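Local coordinates for TCR beta chain (Gallus gallus, PDB 6LIR), which pairs with the TCR alpha chain to form the chicken alpha-beta T-cell receptor, which probably recognises antigen presented by MHC molecules, at residues I7-E12 with F146-L151; A16-R21 with A84-A89; C20-N25 with A63-Q68; E170-N175 with Y179-R184. One frame throughout, in Å; residues are numbered along the deposited sequence.

Contact 1: residues I7-E12 with F146-L151; sequences ILVLKE and FFPDHL
I7 and H150 meet where the first strand of the V domain reaches across to a loop of the C domain. The end of the isoleucine points at the imidazole edge, nearly in the ring plane, with CD1 of I7 3.6 Å from ND1 of H150; CG1 of I7 follows at 3.8 Å from the same nitrogen. CG1 lies anti to the carbonyl carbon (chi1 -62°) and the branch is fully extended beyond it, which carries the methyl forward to the ring. H150 has CG anti to its backbone N (chi1 -162°), holding the imidazole out toward strand 7-11, and the two side chains cross obliquely. ND1 is thereby buried against hydrocarbon and has no polar partner in the model. With an alanine here in place of I7, a gap would probably open beside the imidazole edge and leave the H150 ring freer to turn. Further along, V9 faces P148, CG1 of V9 lying a loose 4.3 Å from CG of P148, an apolar touch without any hydrogen bond. The peptide before P148 is cis, as in the corresponding loop of many C1-set domains. The whole is a small, mostly apolar V-C interface: I7 and V9 also pack on F206 of strand 198-207 and V9 on L110 of strand 100-110, while R106 of that strand touches H150 and makes a salt bridge with D149.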
loop_
_atom_site.group_PDB
_atom_site.type_symbol
_atom_site.label_atom_id
_atom_site.label_comp_id
_atom_site.label_asym_id
_atom_site.label_seq_id
_atom_site.Cartn_x
_atom_site.Cartn_y
_atom_site.Cartn_z
ATOM N N ILE B 7 -10.943 1.779 8.314
ATOM C CA ILE B 7 -10.706 3.218 8.366
ATOM C C ILE B 7 -11.521 3.815 9.504
ATOM O O ILE B 7 -12.683 3.447 9.712
ATOM C CB ILE B 7 -11.084 3.909 7.038
ATOM C CG1 ILE B 7 -10.233 3.392 5.878
ATOM C CG2 ILE B 7 -10.954 5.424 7.161
ATOM C CD1 ILE B 7 -10.563 4.048 4.556
ATOM N N LEU B 8 -10.911 4.746 10.238
ATOM C CA LEU B 8 -11.599 5.489 11.283
ATOM C C LEU B 8 -11.133 6.937 11.260
ATOM O O LEU B 8 -9.936 7.209 11.133
ATOM C CB LEU B 8 -11.339 4.874 12.661
ATOM C CG LEU B 8 -12.177 5.400 13.829
ATOM C CD1 LEU B 8 -13.640 5.019 13.664
ATOM C CD2 LEU B 8 -11.632 4.872 15.141
ATOM N N VAL B 9 -12.081 7.862 11.390
ATOM C CA VAL B 9 -11.788 9.288 11.457
ATOM C C VAL B 9 -12.413 9.845 12.727
ATOM O O VAL B 9 -13.613 9.665 12.962
ATOM C CB VAL B 9 -12.308 10.051 10.227
ATOM C CG1 VAL B 9 -11.909 11.514 10.319
ATOM C CG2 VAL B 9 -11.777 9.423 8.947
ATOM N N LEU B 10 -11.609 10.530 13.534
ATOM C CA LEU B 10 -12.065 11.066 14.805
ATOM C C LEU B 10 -11.897 12.579 14.835
ATOM O O LEU B 10 -11.101 13.157 14.091
ATOM C CB LEU B 10 -11.291 10.457 15.980
ATOM C CG LEU B 10 -11.367 8.948 16.175
ATOM C CD1 LEU B 10 -10.534 8.558 17.375
ATOM C CD2 LEU B 10 -12.814 8.508 16.343
ATOM N N LYS B 11 -12.658 13.207 15.721
ATOM C CA LYS B 11 -12.518 14.620 16.033
ATOM C C LYS B 11 -11.667 14.788 17.287
ATOM O O LYS B 11 -11.474 13.851 18.066
ATOM C CB LYS B 11 -13.883 15.288 16.231
ATOM C CG LYS B 11 -14.630 15.631 14.942
ATOM C CD LYS B 11 -16.011 14.989 14.923
ATOM C CE LYS B 11 -15.892 13.519 14.607
ATOM N NZ LYS B 11 -17.179 12.755 14.512
ATOM N N GLU B 12 -11.141 15.997 17.461
ATOM C CA GLU B 12 -10.320 16.298 18.626
ATOM C C GLU B 12 -11.107 16.066 19.911
ATOM O O GLU B 12 -12.310 16.337 19.980
ATOM C CB GLU B 12 -9.835 17.745 18.563
ATOM C CG GLU B 12 -8.468 17.980 19.172
ATOM C CD GLU B 12 -7.621 18.912 18.332
ATOM O OE1 GLU B 12 -6.553 18.479 17.850
ATOM O OE2 GLU B 12 -8.031 20.077 18.143
ATOM N N PHE B 146 -11.823 14.892 -1.848
ATOM C CA PHE B 146 -12.094 14.312 -0.541
ATOM C C PHE B 146 -11.110 14.805 0.516
ATOM O O PHE B 146 -10.000 15.255 0.218
ATOM C CB PHE B 146 -12.071 12.780 -0.608
ATOM C CG PHE B 146 -10.766 12.199 -1.085
ATOM C CD1 PHE B 146 -9.737 11.942 -0.194
ATOM C CD2 PHE B 146 -10.581 11.882 -2.420
ATOM C CE1 PHE B 146 -8.545 11.396 -0.626
ATOM C CE2 PHE B 146 -9.392 11.335 -2.860
ATOM C CZ PHE B 146 -8.371 11.093 -1.961
ATOM N N PHE B 147 -11.556 14.724 1.773
ATOM C CA PHE B 147 -10.808 15.089 2.967
ATOM C C PHE B 147 -11.293 14.191 4.100
ATOM O O PHE B 147 -12.515 14.062 4.285
ATOM C CB PHE B 147 -10.982 16.559 3.348
ATOM C CG PHE B 147 -10.055 17.010 4.436
ATOM C CD1 PHE B 147 -8.759 17.397 4.141
ATOM C CD2 PHE B 147 -10.472 17.029 5.755
ATOM C CE1 PHE B 147 -7.899 17.803 5.141
ATOM C CE2 PHE B 147 -9.616 17.435 6.760
ATOM C CZ PHE B 147 -8.329 17.823 6.454
ATOM N N PRO B 148 -10.389 13.559 4.871
ATOM C CA PRO B 148 -8.934 13.731 4.846
ATOM C C PRO B 148 -8.212 12.878 3.805
ATOM O O PRO B 148 -8.850 12.281 2.938
ATOM C CB PRO B 148 -8.509 13.321 6.262
ATOM C CG PRO B 148 -9.655 12.531 6.829
ATOM C CD PRO B 148 -10.802 12.556 5.865
ATOM N N ASP B 149 -6.880 12.839 3.906
ATOM C CA ASP B 149 -6.049 12.281 2.844
ATOM C C ASP B 149 -6.242 10.787 2.624
ATOM O O ASP B 149 -5.888 10.292 1.548
ATOM C CB ASP B 149 -4.576 12.547 3.152
ATOM C CG ASP B 149 -4.098 11.804 4.381
ATOM O OD1 ASP B 149 -4.905 11.624 5.315
ATOM O OD2 ASP B 149 -2.916 11.400 4.414
ATOM N N HIS B 150 -6.786 10.054 3.590
ATOM C CA HIS B 150 -6.859 8.604 3.463
ATOM C C HIS B 150 -8.165 8.153 2.829
ATOM O O HIS B 150 -9.251 8.566 3.250
ATOM C CB HIS B 150 -6.672 7.885 4.793
ATOM C CG HIS B 150 -6.315 6.442 4.619
ATOM N ND1 HIS B 150 -7.247 5.430 4.696
ATOM C CD2 HIS B 150 -5.133 5.844 4.337
ATOM C CE1 HIS B 150 -6.652 4.268 4.487
ATOM N NE2 HIS B 150 -5.368 4.492 4.271
ATOM N N LEU B 151 -8.044 7.277 1.838
ATOM C CA LEU B 151 -9.170 6.724 1.108
ATOM C C LEU B 151 -8.674 5.481 0.388
ATOM O O LEU B 151 -7.510 5.411 -0.012
ATOM C CB LEU B 151 -9.734 7.755 0.126
ATOM C CG LEU B 151 -10.837 7.385 -0.859
ATOM C CD1 LEU B 151 -11.711 8.599 -1.054
ATOM C CD2 LEU B 151 -10.254 6.931 -2.191
#

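Contact 2: residues A16-R21 with A84-A89; sequences ATLSCR and AIYFCA
C20 and C88 are joined covalently across the interior of the V domain, SG of C20 to SG of C88 at 2.0 Å. With SG anti to the backbone N in both (chi1 174° in C20, 167° in C88), the sulfurs extend from facing strands until they meet, and the disulfide twists with chi3 -67°. The strands are closest here, CA of C20 6.2 Å from CA of C88, against 8.9 Å between CA of L18 and CA of Y86. The carbons beside the bridge are tightly set as well, with CB of C20 3.4 Å from CB of C88. M29 and W31 of strand 28-34 lie against C20.

The apolar part of the contact fills the wider separation. L18 sends CD1 over one face of the Y86 ring, closest to the root of the side chain, with CD1 of L18 3.9 Å from CG of Y86; the leucine and tyrosine side chains meet at about a right angle. No backbone hydrogen bond links 16-21 with 84-89, since they belong to different sheets.

Polar interactions lie beyond this packing. The Y86 hydroxyl is bonded to the carbonyl oxygen of H82, four residues back, and to the hydroxyl of Y61, which holds the far end of the ring. A disulfide between the B and F strands, a tryptophan packed on it and a tyrosine corner leading into the second cysteine are hallmarks of the immunoglobulin V-set sandwich.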
loop_
_atom_site.group_PDB
_atom_site.type_symbol
_atom_site.label_atom_id
_atom_site.label_comp_id
_atom_site.label_asym_id
_atom_site.label_seq_id
_atom_site.Cartn_x
_atom_site.Cartn_y
_atom_site.Cartn_z
ATOM N N ALA B 16 -12.597 6.770 21.572
ATOM C CA ALA B 16 -12.905 5.754 20.579
ATOM C C ALA B 16 -12.197 4.469 20.957
ATOM O O ALA B 16 -11.147 4.488 21.604
ATOM C CB ALA B 16 -12.494 6.191 19.169
ATOM N N THR B 17 -12.777 3.355 20.526
ATOM C CA THR B 17 -12.224 2.033 20.760
ATOM C C THR B 17 -11.968 1.354 19.424
ATOM O O THR B 17 -12.866 1.285 18.577
ATOM C CB THR B 17 -13.172 1.185 21.612
ATOM O OG1 THR B 17 -13.239 1.731 22.935
ATOM C CG2 THR B 17 -12.692 -0.258 21.681
ATOM N N LEU B 18 -10.742 0.877 19.230
ATOM C CA LEU B 18 -10.431 -0.033 18.139
ATOM C C LEU B 18 -10.371 -1.435 18.721
ATOM O O LEU B 18 -9.642 -1.685 19.689
ATOM C CB LEU B 18 -9.104 0.318 17.466
ATOM C CG LEU B 18 -9.003 1.607 16.648
ATOM C CD1 LEU B 18 -7.581 1.792 16.112
ATOM C CD2 LEU B 18 -10.009 1.601 15.515
ATOM N N SER B 19 -11.132 -2.344 18.136
ATOM C CA SER B 19 -11.245 -3.694 18.655
ATOM C C SER B 19 -10.709 -4.676 17.630
ATOM O O SER B 19 -11.131 -4.663 16.473
ATOM C CB SER B 19 -12.694 -4.015 19.033
ATOM O OG SER B 19 -13.218 -3.033 19.915
ATOM N N CYS B 20 -9.782 -5.517 18.061
ATOM C CA CYS B 20 -9.197 -6.540 17.211
ATOM C C CYS B 20 -9.756 -7.907 17.572
ATOM O O CYS B 20 -9.903 -8.239 18.752
ATOM C CB CYS B 20 -7.677 -6.555 17.339
ATOM S SG CYS B 20 -6.876 -7.902 16.459
ATOM N N ARG B 21 -10.071 -8.692 16.549
ATOM C CA ARG B 21 -10.729 -9.973 16.739
ATOM C C ARG B 21 -9.975 -11.027 15.954
ATOM O O ARG B 21 -9.700 -10.843 14.764
ATOM C CB ARG B 21 -12.197 -9.932 16.296
ATOM C CG ARG B 21 -13.028 -8.919 17.049
ATOM C CD ARG B 21 -14.278 -8.521 16.279
ATOM N NE ARG B 21 -14.853 -7.291 16.816
ATOM C CZ ARG B 21 -15.634 -7.238 17.887
ATOM N NH1 ARG B 21 -15.955 -8.348 18.538
ATOM N NH2 ARG B 21 -16.102 -6.070 18.304
ATOM N N ALA B 84 -2.419 7.782 12.663
ATOM C CA ALA B 84 -1.477 6.701 12.407
ATOM C C ALA B 84 -2.213 5.568 11.703
ATOM O O ALA B 84 -3.437 5.599 11.540
ATOM C CB ALA B 84 -0.824 6.194 13.690
ATOM N N ILE B 85 -1.448 4.562 11.295
ATOM C CA ILE B 85 -2.001 3.267 10.928
ATOM C C ILE B 85 -1.749 2.322 12.092
ATOM O O ILE B 85 -0.612 2.191 12.564
ATOM C CB ILE B 85 -1.377 2.725 9.630
ATOM C CG1 ILE B 85 -1.535 3.737 8.495
ATOM C CG2 ILE B 85 -2.022 1.398 9.244
ATOM C CD1 ILE B 85 -1.025 3.236 7.155
ATOM N N TYR B 86 -2.806 1.677 12.566
ATOM C CA TYR B 86 -2.746 0.825 13.745
ATOM C C TYR B 86 -2.830 -0.621 13.292
ATOM O O TYR B 86 -3.709 -0.974 12.498
ATOM C CB TYR B 86 -3.888 1.138 14.720
ATOM C CG TYR B 86 -3.764 2.472 15.421
ATOM C CD1 TYR B 86 -4.019 3.657 14.748
ATOM C CD2 TYR B 86 -3.396 2.544 16.759
ATOM C CE1 TYR B 86 -3.908 4.878 15.382
ATOM C CE2 TYR B 86 -3.285 3.765 17.405
ATOM C CZ TYR B 86 -3.542 4.928 16.707
ATOM O OH TYR B 86 -3.430 6.150 17.332
ATOM N N PHE B 87 -1.922 -1.452 13.791
ATOM C CA PHE B 87 -1.893 -2.858 13.425
ATOM C C PHE B 87 -2.104 -3.699 14.672
ATOM O O PHE B 87 -1.395 -3.532 15.669
ATOM C CB PHE B 87 -0.563 -3.231 12.757
ATOM C CG PHE B 87 -0.445 -2.762 11.331
ATOM C CD1 PHE B 87 -1.065 -3.461 10.307
ATOM C CD2 PHE B 87 0.292 -1.629 11.014
ATOM C CE1 PHE B 87 -0.960 -3.036 8.990
ATOM C CE2 PHE B 87 0.404 -1.201 9.695
ATOM C CZ PHE B 87 -0.223 -1.905 8.686
ATOM N N CYS B 88 -3.082 -4.588 14.611
ATOM C CA CYS B 88 -3.249 -5.632 15.606
ATOM C C CYS B 88 -2.499 -6.876 15.165
ATOM O O CYS B 88 -2.436 -7.188 13.972
ATOM C CB CYS B 88 -4.718 -5.968 15.831
ATOM S SG CYS B 88 -4.922 -7.486 16.763
ATOM N N ALA B 89 -1.920 -7.580 16.130
ATOM C CA ALA B 89 -1.164 -8.782 15.828
ATOM C C ALA B 89 -1.413 -9.807 16.918
ATOM O O ALA B 89 -1.788 -9.469 18.042
ATOM C CB ALA B 89 0.337 -8.484 15.706
#

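Contact 3: residues C20-N25 with A63-Q68; sequences CRQNDN and AKRSSQ
Q22 and R65 converge on one backbone oxygen, that of Q68, and so help tie the loop corresponding to CDR1 to the turn between strands 61-67 and 70-75. The guanidinium makes the better bond: NH1 of R65 lies 2.9 Å from O of Q68, nearly straight at 164°, with the oxygen close to the guanidinium plane. NE2 of Q22 comes to 2.6 Å from O of Q68, but that bond is sharply bent and weak; the amide has another acceptor in the carbonyl of H26. Q22 reaches here because its CG sits between the backbone N and the carbonyl carbon (chi1 51°) and the chain bends again beyond. Its amide and the guanidinium are turned steeply against each other, with NE2 of Q22 3.6 Å from NH1 of R65. R65 is anchored further by the D27 carbonyl and S46 hydroxyl, both on NH2, and weakly by O of S67, 2.9 Å from NE of R65.

On the solvent side the exposed N25 meets Q68 amide to amide: NE2 of Q68 is 3.2 Å from OD1 of N25 at 153°, approaching from above the carbonyl plane instead of along a lone pair. The same NE2 also binds OD1 of D27. A leucine in place of Q68 would probably leave the N25 and D27 side-chain oxygens without this donor and let the exposed loop move more freely. The outer half thus relies on side-chain amides and the D27 carboxylate, whereas main-chain carbonyls gathered round the buried R65 probably help to accommodate its charge.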
loop_
_atom_site.group_PDB
_atom_site.type_symbol
_atom_site.label_atom_id
_atom_site.label_comp_id
_atom_site.label_asym_id
_atom_site.label_seq_id
_atom_site.Cartn_x
_atom_site.Cartn_y
_atom_site.Cartn_z
ATOM N N CYS B 20 -9.782 -5.517 18.061
ATOM C CA CYS B 20 -9.197 -6.540 17.211
ATOM C C CYS B 20 -9.756 -7.907 17.572
ATOM O O CYS B 20 -9.903 -8.239 18.752
ATOM C CB CYS B 20 -7.677 -6.555 17.339
ATOM S SG CYS B 20 -6.876 -7.902 16.459
ATOM N N ARG B 21 -10.071 -8.692 16.549
ATOM C CA ARG B 21 -10.729 -9.973 16.739
ATOM C C ARG B 21 -9.975 -11.027 15.954
ATOM O O ARG B 21 -9.700 -10.843 14.764
ATOM C CB ARG B 21 -12.197 -9.932 16.296
ATOM C CG ARG B 21 -13.028 -8.919 17.049
ATOM C CD ARG B 21 -14.278 -8.521 16.279
ATOM N NE ARG B 21 -14.853 -7.291 16.816
ATOM C CZ ARG B 21 -15.634 -7.238 17.887
ATOM N NH1 ARG B 21 -15.955 -8.348 18.538
ATOM N NH2 ARG B 21 -16.102 -6.070 18.304
ATOM N N GLN B 22 -9.675 -12.137 16.618
ATOM C CA GLN B 22 -8.843 -13.190 16.059
ATOM C C GLN B 22 -9.522 -14.526 16.293
ATOM O O GLN B 22 -10.144 -14.743 17.337
ATOM C CB GLN B 22 -7.444 -13.188 16.699
ATOM C CG GLN B 22 -7.480 -13.183 18.218
ATOM C CD GLN B 22 -6.899 -14.432 18.838
ATOM O OE1 GLN B 22 -6.457 -15.347 18.141
ATOM N NE2 GLN B 22 -6.890 -14.474 20.164
ATOM N N ASN B 23 -9.409 -15.417 15.313
ATOM C CA ASN B 23 -10.039 -16.728 15.398
ATOM C C ASN B 23 -9.024 -17.864 15.440
ATOM O O ASN B 23 -9.296 -18.955 14.938
ATOM N N ASP B 24 -7.856 -17.642 16.041
ATOM C CA ASP B 24 -6.842 -18.686 16.114
ATOM C C ASP B 24 -6.592 -19.176 17.533
ATOM O O ASP B 24 -5.638 -19.930 17.752
ATOM C CB ASP B 24 -5.529 -18.197 15.496
ATOM C CG ASP B 24 -5.685 -17.787 14.047
ATOM O OD1 ASP B 24 -5.945 -18.674 13.207
ATOM O OD2 ASP B 24 -5.550 -16.582 13.747
ATOM N N ASN B 25 -7.433 -18.787 18.492
ATOM C CA ASN B 25 -7.262 -19.175 19.893
ATOM C C ASN B 25 -5.890 -18.758 20.422
ATOM O O ASN B 25 -5.298 -19.437 21.265
ATOM C CB ASN B 25 -7.484 -20.678 20.089
ATOM C CG ASN B 25 -7.733 -21.045 21.538
ATOM O OD1 ASN B 25 -8.437 -20.334 22.257
ATOM N ND2 ASN B 25 -7.148 -22.154 21.978
ATOM N N ALA B 63 -6.226 -0.242 27.239
ATOM C CA ALA B 63 -6.548 -1.463 26.520
ATOM C C ALA B 63 -7.207 -2.455 27.460
ATOM O O ALA B 63 -7.039 -2.401 28.682
ATOM C CB ALA B 63 -5.301 -2.084 25.879
ATOM N N LYS B 64 -7.967 -3.364 26.860
ATOM C CA LYS B 64 -8.717 -4.363 27.607
ATOM C C LYS B 64 -8.790 -5.629 26.774
ATOM O O LYS B 64 -9.307 -5.599 25.652
ATOM C CB LYS B 64 -10.123 -3.873 27.962
ATOM C CG LYS B 64 -10.948 -4.931 28.687
ATOM C CD LYS B 64 -12.216 -4.344 29.271
ATOM C CE LYS B 64 -13.407 -4.667 28.391
ATOM N NZ LYS B 64 -14.469 -5.403 29.127
ATOM N N ARG B 65 -8.293 -6.735 27.314
ATOM C CA ARG B 65 -8.459 -8.029 26.656
ATOM C C ARG B 65 -9.705 -8.648 27.274
ATOM O O ARG B 65 -9.652 -9.344 28.289
ATOM C CB ARG B 65 -7.222 -8.900 26.846
ATOM C CG ARG B 65 -7.327 -10.281 26.230
ATOM C CD ARG B 65 -7.094 -10.248 24.727
ATOM N NE ARG B 65 -7.060 -11.589 24.150
ATOM C CZ ARG B 65 -5.969 -12.346 24.092
ATOM N NH1 ARG B 65 -6.024 -13.555 23.545
ATOM N NH2 ARG B 65 -4.824 -11.895 24.587
ATOM N N SER B 66 -10.853 -8.370 26.644
ATOM C CA SER B 66 -12.140 -8.769 27.201
ATOM C C SER B 66 -12.354 -10.273 27.122
ATOM O O SER B 66 -13.101 -10.835 27.930
ATOM C CB SER B 66 -13.272 -8.030 26.486
ATOM O OG SER B 66 -13.280 -8.325 25.099
ATOM N N SER B 67 -11.727 -10.935 26.155
ATOM C CA SER B 67 -11.865 -12.375 25.994
ATOM C C SER B 67 -10.697 -12.863 25.152
ATOM O O SER B 67 -9.897 -12.071 24.648
ATOM C CB SER B 67 -13.202 -12.739 25.342
ATOM O OG SER B 67 -13.269 -12.228 24.021
ATOM N N GLN B 68 -10.617 -14.187 25.003
ATOM C CA GLN B 68 -9.549 -14.786 24.209
ATOM C C GLN B 68 -9.533 -14.256 22.779
ATOM O O GLN B 68 -8.460 -14.140 22.173
ATOM C CB GLN B 68 -9.697 -16.309 24.219
ATOM C CG GLN B 68 -8.655 -17.069 23.410
ATOM C CD GLN B 68 -7.316 -17.193 24.121
ATOM O OE1 GLN B 68 -6.958 -16.361 24.956
ATOM N NE2 GLN B 68 -6.566 -18.238 23.786
#

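Contact 4: residues E170-N175 with Y179-R184; sequences EISTSN and YSLTSR
Y179 and S174 face each other near the turn of a beta hairpin, formed by strands 166-175 and 178-188 at one edge of the C1-set sandwich. Y179 buries most surface. With CG anti to the carbonyl carbon (chi1 -58°), its ring lies obliquely beside the partner strand, CD1 of Y179 lying 4.0 Å from CA of S174 and 4.1 Å from CB of S172. D149 touches it too.

S180 supplies the backbone pairing. It forms an antiparallel hydrogen-bonded pair with T173: the hydrogen bonds run from N of T173 to O of S180 at 2.9 Å and from N of S180 to O of T173 at 3.0 Å. T173 and S180 point to the same face, which meets the TCR alpha chain: OG of S180 has a weak hydrogen bond from W172 of that chain, and T173 packs on its T150.

Beyond this pair the strand 166-175 is broken, and contact passes to S172 and L181. The hydroxyl of S172 lies very close to the carbonyl of D149, probably as a hydrogen bond, though the modelled distance is doubtfully short. L181 extends CG anti to its backbone N (chi1 -164°), which brings a methyl against the backbone of 171-172: CD1 of L181 lies 3.6 Å from O of I171 and 3.7 Å from CA of S172.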
loop_
_atom_site.group_PDB
_atom_site.type_symbol
_atom_site.label_atom_id
_atom_site.label_comp_id
_atom_site.label_asym_id
_atom_site.label_seq_id
_atom_site.Cartn_x
_atom_site.Cartn_y
_atom_site.Cartn_z
ATOM N N GLU B 170 -0.280 4.691 -3.972
ATOM C CA GLU B 170 -0.195 4.372 -2.553
ATOM C C GLU B 170 -0.480 5.583 -1.675
ATOM O O GLU B 170 -0.914 5.421 -0.530
ATOM C CB GLU B 170 1.173 3.761 -2.239
ATOM C CG GLU B 170 1.300 2.333 -2.766
ATOM C CD GLU B 170 2.555 1.620 -2.294
ATOM O OE1 GLU B 170 3.436 1.352 -3.137
ATOM O OE2 GLU B 170 2.654 1.316 -1.087
ATOM N N ILE B 171 -0.264 6.792 -2.189
ATOM C CA ILE B 171 -0.365 8.012 -1.398
ATOM C C ILE B 171 -1.189 9.040 -2.162
ATOM O O ILE B 171 -1.087 9.156 -3.389
ATOM C CB ILE B 171 1.032 8.567 -1.027
ATOM C CG1 ILE B 171 0.929 9.558 0.134
ATOM C CG2 ILE B 171 1.713 9.207 -2.222
ATOM C CD1 ILE B 171 2.247 9.813 0.839
ATOM N N SER B 172 -2.047 9.749 -1.433
ATOM C CA SER B 172 -2.901 10.775 -2.014
ATOM C C SER B 172 -2.089 11.980 -2.471
ATOM O O SER B 172 -1.045 12.311 -1.901
ATOM C CB SER B 172 -3.958 11.224 -1.004
ATOM O OG SER B 172 -4.782 10.142 -0.611
ATOM N N THR B 173 -2.583 12.638 -3.516
ATOM C CA THR B 173 -1.981 13.852 -4.051
ATOM C C THR B 173 -2.739 15.059 -3.510
ATOM O O THR B 173 -3.962 15.151 -3.666
ATOM C CB THR B 173 -2.013 13.849 -5.580
ATOM O OG1 THR B 173 -1.150 12.816 -6.075
ATOM C CG2 THR B 173 -1.561 15.192 -6.122
ATOM N N SER B 174 -2.021 15.962 -2.848
ATOM C CA SER B 174 -2.622 17.175 -2.309
ATOM C C SER B 174 -2.899 18.161 -3.438
ATOM O O SER B 174 -1.970 18.600 -4.121
ATOM C CB SER B 174 -1.708 17.805 -1.261
ATOM O OG SER B 174 -2.161 19.099 -0.899
ATOM N N ASN B 175 -4.165 18.520 -3.629
ATOM C CA ASN B 175 -4.579 19.464 -4.669
ATOM C C ASN B 175 -5.224 20.662 -3.981
ATOM O O ASN B 175 -6.434 20.667 -3.743
ATOM C CB ASN B 175 -5.544 18.840 -5.670
ATOM C CG ASN B 175 -5.259 17.387 -5.927
ATOM O OD1 ASN B 175 -5.668 16.526 -5.153
ATOM N ND2 ASN B 175 -4.575 17.097 -7.027
ATOM N N TYR B 179 -7.736 16.442 -1.477
ATOM C CA TYR B 179 -6.853 15.390 -1.962
ATOM C C TYR B 179 -7.512 14.644 -3.115
ATOM O O TYR B 179 -8.737 14.650 -3.271
ATOM C CB TYR B 179 -6.520 14.380 -0.859
ATOM C CG TYR B 179 -5.867 14.965 0.367
ATOM C CD1 TYR B 179 -4.484 15.008 0.484
ATOM C CD2 TYR B 179 -6.632 15.463 1.412
ATOM C CE1 TYR B 179 -3.883 15.540 1.604
ATOM C CE2 TYR B 179 -6.040 15.995 2.536
ATOM C CZ TYR B 179 -4.664 16.031 2.628
ATOM O OH TYR B 179 -4.064 16.561 3.747
ATOM N N SER B 180 -6.674 14.014 -3.939
ATOM C CA SER B 180 -7.129 13.116 -4.989
ATOM C C SER B 180 -6.339 11.814 -4.926
ATOM O O SER B 180 -5.263 11.744 -4.328
ATOM C CB SER B 180 -6.989 13.754 -6.380
ATOM O OG SER B 180 -5.635 13.777 -6.798
ATOM N N LEU B 181 -6.877 10.784 -5.576
ATOM C CA LEU B 181 -6.227 9.482 -5.650
ATOM C C LEU B 181 -6.606 8.833 -6.973
ATOM O O LEU B 181 -7.747 8.947 -7.421
ATOM C CB LEU B 181 -6.617 8.576 -4.472
ATOM C CG LEU B 181 -5.715 7.358 -4.243
ATOM C CD1 LEU B 181 -4.396 7.763 -3.589
ATOM C CD2 LEU B 181 -6.422 6.294 -3.411
ATOM N N THR B 182 -5.646 8.154 -7.593
ATOM C CA THR B 182 -5.822 7.611 -8.931
ATOM C C THR B 182 -5.538 6.118 -8.935
ATOM O O THR B 182 -4.594 5.653 -8.291
ATOM C CB THR B 182 -4.899 8.323 -9.938
ATOM O OG1 THR B 182 -5.163 9.731 -9.920
ATOM C CG2 THR B 182 -5.116 7.797 -11.348
ATOM N N SER B 183 -6.338 5.374 -9.696
ATOM C CA SER B 183 -6.109 3.951 -9.896
ATOM C C SER B 183 -6.311 3.627 -11.363
ATOM O O SER B 183 -7.279 4.084 -11.979
ATOM C CB SER B 183 -7.055 3.099 -9.044
ATOM O OG SER B 183 -6.719 1.729 -9.166
ATOM N N ARG B 184 -5.388 2.853 -11.918
ATOM C CA ARG B 184 -5.431 2.444 -13.311
ATOM C C ARG B 184 -5.602 0.937 -13.380
ATOM O O ARG B 184 -4.906 0.199 -12.675
ATOM C CB ARG B 184 -4.168 2.891 -14.053
ATOM C CG ARG B 184 -4.105 4.396 -14.262
ATOM C CD ARG B 184 -2.775 4.989 -13.811
ATOM N NE ARG B 184 -2.492 4.711 -12.410
ATOM C CZ ARG B 184 -1.977 5.591 -11.556
ATOM N NH1 ARG B 184 -1.691 6.825 -11.946
ATOM N NH2 ARG B 184 -1.755 5.231 -10.304
#

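Overall arrangement
Contacts 1 and 2 are buried, contacts 3 and 4 only partly so. Contact 2 is the covalent and apolar heart of the V domain; contact 3 starts from the same strand, 16-21, sharing C20 and R21, but at the domain's end, where carbonyls and amides replace sulfur and hydrocarbon. Contact 1 joins V and C domains and touches both neighbours: CD2 of L8 packs on CD2 of L18 at 3.7 Å, while O of F146 probably accepts a hydrogen bond from N of Y179 and D149 packs on the Y179 ring. The hairpin of contact 4 alone is held by strand pairing. Contacts 3 and 4 lie farthest apart, about 35 Å between centres, in different domains.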